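Long-range contact in probable amino acid aminotransferase (Mycobacterium tuberculosis, PDB 6Q1S), which is a probable amino acid aminotransferase of class IV, modelled with 4'-deoxy-4'-aminopyridoxal-5'-phosphate in its pocket: residues P203-Y212 with Y232-R240. Sequence-based numbering, arbitrary orientation.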
# COMPACT_ATOMS: atom_id res chain seq x y z
N PRO B 203 -14.98 29.51 -20.76
CA PRO B 203 -14.15 28.87 -19.73
C PRO B 203 -14.65 27.48 -19.37
O PRO B 203 -15.81 27.31 -18.98
CB PRO B 203 -14.23 29.83 -18.55
CG PRO B 203 -15.51 30.52 -18.73
CD PRO B 203 -15.88 30.51 -20.18
N CYS B 204 -13.77 26.49 -19.48
CA CYS B 204 -14.12 25.10 -19.27
C CYS B 204 -13.10 24.45 -18.35
O CYS B 204 -11.89 24.68 -18.48
CB CYS B 204 -14.18 24.34 -20.61
SG CYS B 204 -14.18 22.54 -20.47
N LEU B 205 -13.60 23.66 -17.41
CA LEU B 205 -12.78 22.95 -16.43
C LEU B 205 -12.73 21.48 -16.82
O LEU B 205 -13.77 20.88 -17.12
CB LEU B 205 -13.35 23.12 -15.02
CG LEU B 205 -13.55 24.56 -14.54
CD1 LEU B 205 -14.36 24.59 -13.25
CD2 LEU B 205 -12.21 25.25 -14.35
N LEU B 206 -11.53 20.91 -16.80
CA LEU B 206 -11.33 19.54 -17.25
C LEU B 206 -10.65 18.72 -16.17
O LEU B 206 -9.95 19.24 -15.30
CB LEU B 206 -10.50 19.49 -18.54
CG LEU B 206 -11.12 20.17 -19.76
CD1 LEU B 206 -10.17 20.12 -20.94
CD2 LEU B 206 -12.44 19.51 -20.11
N THR B 207 -10.86 17.41 -16.25
CA THR B 207 -10.31 16.45 -15.31
C THR B 207 -10.17 15.12 -16.04
O THR B 207 -10.91 14.86 -17.00
CB THR B 207 -11.20 16.29 -14.07
OG1 THR B 207 -10.57 15.42 -13.12
CG2 THR B 207 -12.55 15.70 -14.45
N PRO B 208 -9.20 14.29 -15.66
CA PRO B 208 -9.02 13.01 -16.34
C PRO B 208 -10.26 12.14 -16.20
O PRO B 208 -11.01 12.25 -15.21
CB PRO B 208 -7.81 12.40 -15.62
CG PRO B 208 -7.03 13.58 -15.17
CD PRO B 208 -8.06 14.61 -14.78
N PRO B 209 -10.50 11.26 -17.16
CA PRO B 209 -11.73 10.47 -17.16
C PRO B 209 -11.67 9.38 -16.11
O PRO B 209 -10.58 8.94 -15.71
CB PRO B 209 -11.77 9.88 -18.57
CG PRO B 209 -10.35 9.81 -18.99
CD PRO B 209 -9.65 10.97 -18.33
N PRO B 210 -12.83 8.90 -15.63
CA PRO B 210 -12.83 7.98 -14.48
C PRO B 210 -12.32 6.59 -14.80
O PRO B 210 -11.91 5.88 -13.87
CB PRO B 210 -14.30 7.95 -14.06
CG PRO B 210 -15.05 8.24 -15.32
CD PRO B 210 -14.19 9.21 -16.09
N TRP B 211 -12.34 6.16 -16.06
CA TRP B 211 -11.83 4.83 -16.37
C TRP B 211 -10.32 4.74 -16.29
O TRP B 211 -9.77 3.64 -16.41
CB TRP B 211 -12.32 4.37 -17.75
CG TRP B 211 -12.10 5.35 -18.86
CD1 TRP B 211 -10.98 5.47 -19.63
CD2 TRP B 211 -13.02 6.34 -19.33
NE1 TRP B 211 -11.14 6.47 -20.55
CE2 TRP B 211 -12.39 7.02 -20.39
CE3 TRP B 211 -14.31 6.71 -18.96
CZ2 TRP B 211 -13.01 8.05 -21.09
CZ3 TRP B 211 -14.93 7.74 -19.65
CH2 TRP B 211 -14.28 8.40 -20.70
N TYR B 212 -9.63 5.87 -16.07
CA TYR B 212 -8.21 5.82 -15.78
C TYR B 212 -7.97 5.15 -14.43
O TYR B 212 -8.84 5.15 -13.56
CB TYR B 212 -7.62 7.23 -15.76
CG TYR B 212 -7.33 7.84 -17.12
CD1 TYR B 212 -7.79 7.23 -18.29
CD2 TYR B 212 -6.58 9.00 -17.23
CE1 TYR B 212 -7.52 7.79 -19.53
CE2 TYR B 212 -6.31 9.56 -18.46
CZ TYR B 212 -6.78 8.95 -19.61
OH TYR B 212 -6.50 9.51 -20.83
N TYR B 232 -20.50 27.07 -16.12
CA TYR B 232 -19.24 26.49 -16.55
C TYR B 232 -19.46 25.15 -17.22
O TYR B 232 -20.26 24.33 -16.76
CB TYR B 232 -18.30 26.31 -15.35
CG TYR B 232 -17.87 27.60 -14.68
CD1 TYR B 232 -18.65 28.19 -13.70
CD2 TYR B 232 -16.68 28.22 -15.04
CE1 TYR B 232 -18.26 29.37 -13.09
CE2 TYR B 232 -16.29 29.40 -14.44
CZ TYR B 232 -17.08 29.97 -13.46
OH TYR B 232 -16.68 31.14 -12.86
N ASP B 233 -18.75 24.93 -18.33
CA ASP B 233 -18.78 23.65 -19.01
C ASP B 233 -17.66 22.77 -18.47
O ASP B 233 -16.51 23.20 -18.40
CB ASP B 233 -18.64 23.83 -20.52
CG ASP B 233 -19.77 24.64 -21.12
OD1 ASP B 233 -19.48 25.61 -21.86
OD2 ASP B 233 -20.94 24.33 -20.84
N CYS B 234 -18.01 21.54 -18.09
CA CYS B 234 -17.06 20.59 -17.54
C CYS B 234 -17.16 19.28 -18.30
O CYS B 234 -18.23 18.90 -18.77
CB CYS B 234 -17.30 20.38 -16.04
SG CYS B 234 -17.55 21.92 -15.12
N ASP B 235 -16.03 18.58 -18.41
CA ASP B 235 -15.99 17.35 -19.18
C ASP B 235 -14.77 16.53 -18.75
O ASP B 235 -13.85 17.05 -18.11
CB ASP B 235 -15.95 17.64 -20.68
CG ASP B 235 -16.26 16.42 -21.52
OD1 ASP B 235 -15.31 15.77 -22.02
OD2 ASP B 235 -17.46 16.09 -21.67
N TYR B 236 -14.80 15.25 -19.10
CA TYR B 236 -13.73 14.32 -18.79
C TYR B 236 -12.97 14.05 -20.08
O TYR B 236 -13.53 13.48 -21.03
CB TYR B 236 -14.27 13.02 -18.19
CG TYR B 236 -15.01 13.23 -16.88
CD1 TYR B 236 -14.38 12.99 -15.67
CD2 TYR B 236 -16.32 13.69 -16.86
CE1 TYR B 236 -15.04 13.18 -14.47
CE2 TYR B 236 -16.99 13.88 -15.67
CZ TYR B 236 -16.34 13.62 -14.48
OH TYR B 236 -17.00 13.82 -13.28
N ARG B 237 -11.70 14.45 -20.12
CA ARG B 237 -10.91 14.37 -21.34
C ARG B 237 -9.56 13.73 -21.04
O ARG B 237 -9.14 13.62 -19.88
CB ARG B 237 -10.68 15.77 -21.95
CG ARG B 237 -11.96 16.55 -22.26
CD ARG B 237 -11.79 17.41 -23.50
NE ARG B 237 -12.63 18.61 -23.46
CZ ARG B 237 -13.92 18.64 -23.76
NH1 ARG B 237 -14.55 17.53 -24.12
NH2 ARG B 237 -14.59 19.79 -23.69
N ALA B 238 -8.92 13.25 -22.09
CA ALA B 238 -7.56 12.73 -21.99
C ALA B 238 -6.59 13.91 -21.99
O ALA B 238 -6.30 14.48 -23.04
CB ALA B 238 -7.26 11.77 -23.14
N LEU B 239 -6.09 14.27 -20.81
CA LEU B 239 -5.19 15.41 -20.70
C LEU B 239 -3.75 14.93 -20.81
O LEU B 239 -3.40 13.86 -20.31
CB LEU B 239 -5.37 16.16 -19.37
CG LEU B 239 -6.61 17.01 -19.04
CD1 LEU B 239 -7.91 16.25 -19.08
CD2 LEU B 239 -6.42 17.65 -17.66
N ARG B 240 -2.93 15.73 -21.47
CA ARG B 240 -1.51 15.47 -21.62
C ARG B 240 -0.72 16.53 -20.87
O ARG B 240 -1.27 17.51 -20.36
CB ARG B 240 -1.12 15.47 -23.10
CG ARG B 240 -2.05 14.67 -24.00
CD ARG B 240 -1.51 13.27 -24.23
NE ARG B 240 -0.26 13.29 -24.98
CZ ARG B 240 0.48 12.22 -25.24
NH1 ARG B 240 0.09 11.03 -24.80
NH2 ARG B 240 1.60 12.33 -25.93
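Leu205 and Thr207 exchange backbone hydrogen bonds with Asp233, Asp235 and Arg237, where parallel strands 204-207 and 233-236 of a beta-alpha-beta unit lie side by side. Helix 218-229 makes the crossover. Leu205 N donates to Asp233 O at 3.1 Å. Asp235 N returns a weak bond to Leu205 O. Just beyond the strand, Arg237 N donates to Thr207 O at 3.2 Å.

On the sheet face of Leu206 and Asp235, the Arg237 side chain crosses the leucine at a slant. Leu206 CD2 lies 3.5 Å from Arg237 NE. The arginine bends at its second torsion (chi2 -146°), and its NH1 forms a 2.8 Å salt bridge with Asp235 OD1. Asp235 CB lies over one guanidinium face, toward its rim. The salt bridge limits how the group can turn; Leu206 only packs against it.

On the other face, Thr207 and Tyr236 lie side by side. Thr207 CG2 touches Tyr236 CD1 at 3.5 Å, while Pro208 O meets the ring edge in its plane. The Pro210 and Tyr236 side chains cross at about a right angle, with Pro210 CD 3.8 Å from Tyr236 CD1.

Further out, helix 218-229 packs on this face: Phe224 meets the Tyr236 ring edge-to-face, and Gln220 NE2 hydrogen-bonds Tyr236 OH. Strand 189-194 flanks strand 204-207 antiparallel. With chi1 at -175°, Thr207 turns OG1 away from its own N to hydrogen-bond Val190 O and leaves CG2 against the Tyr236 ring.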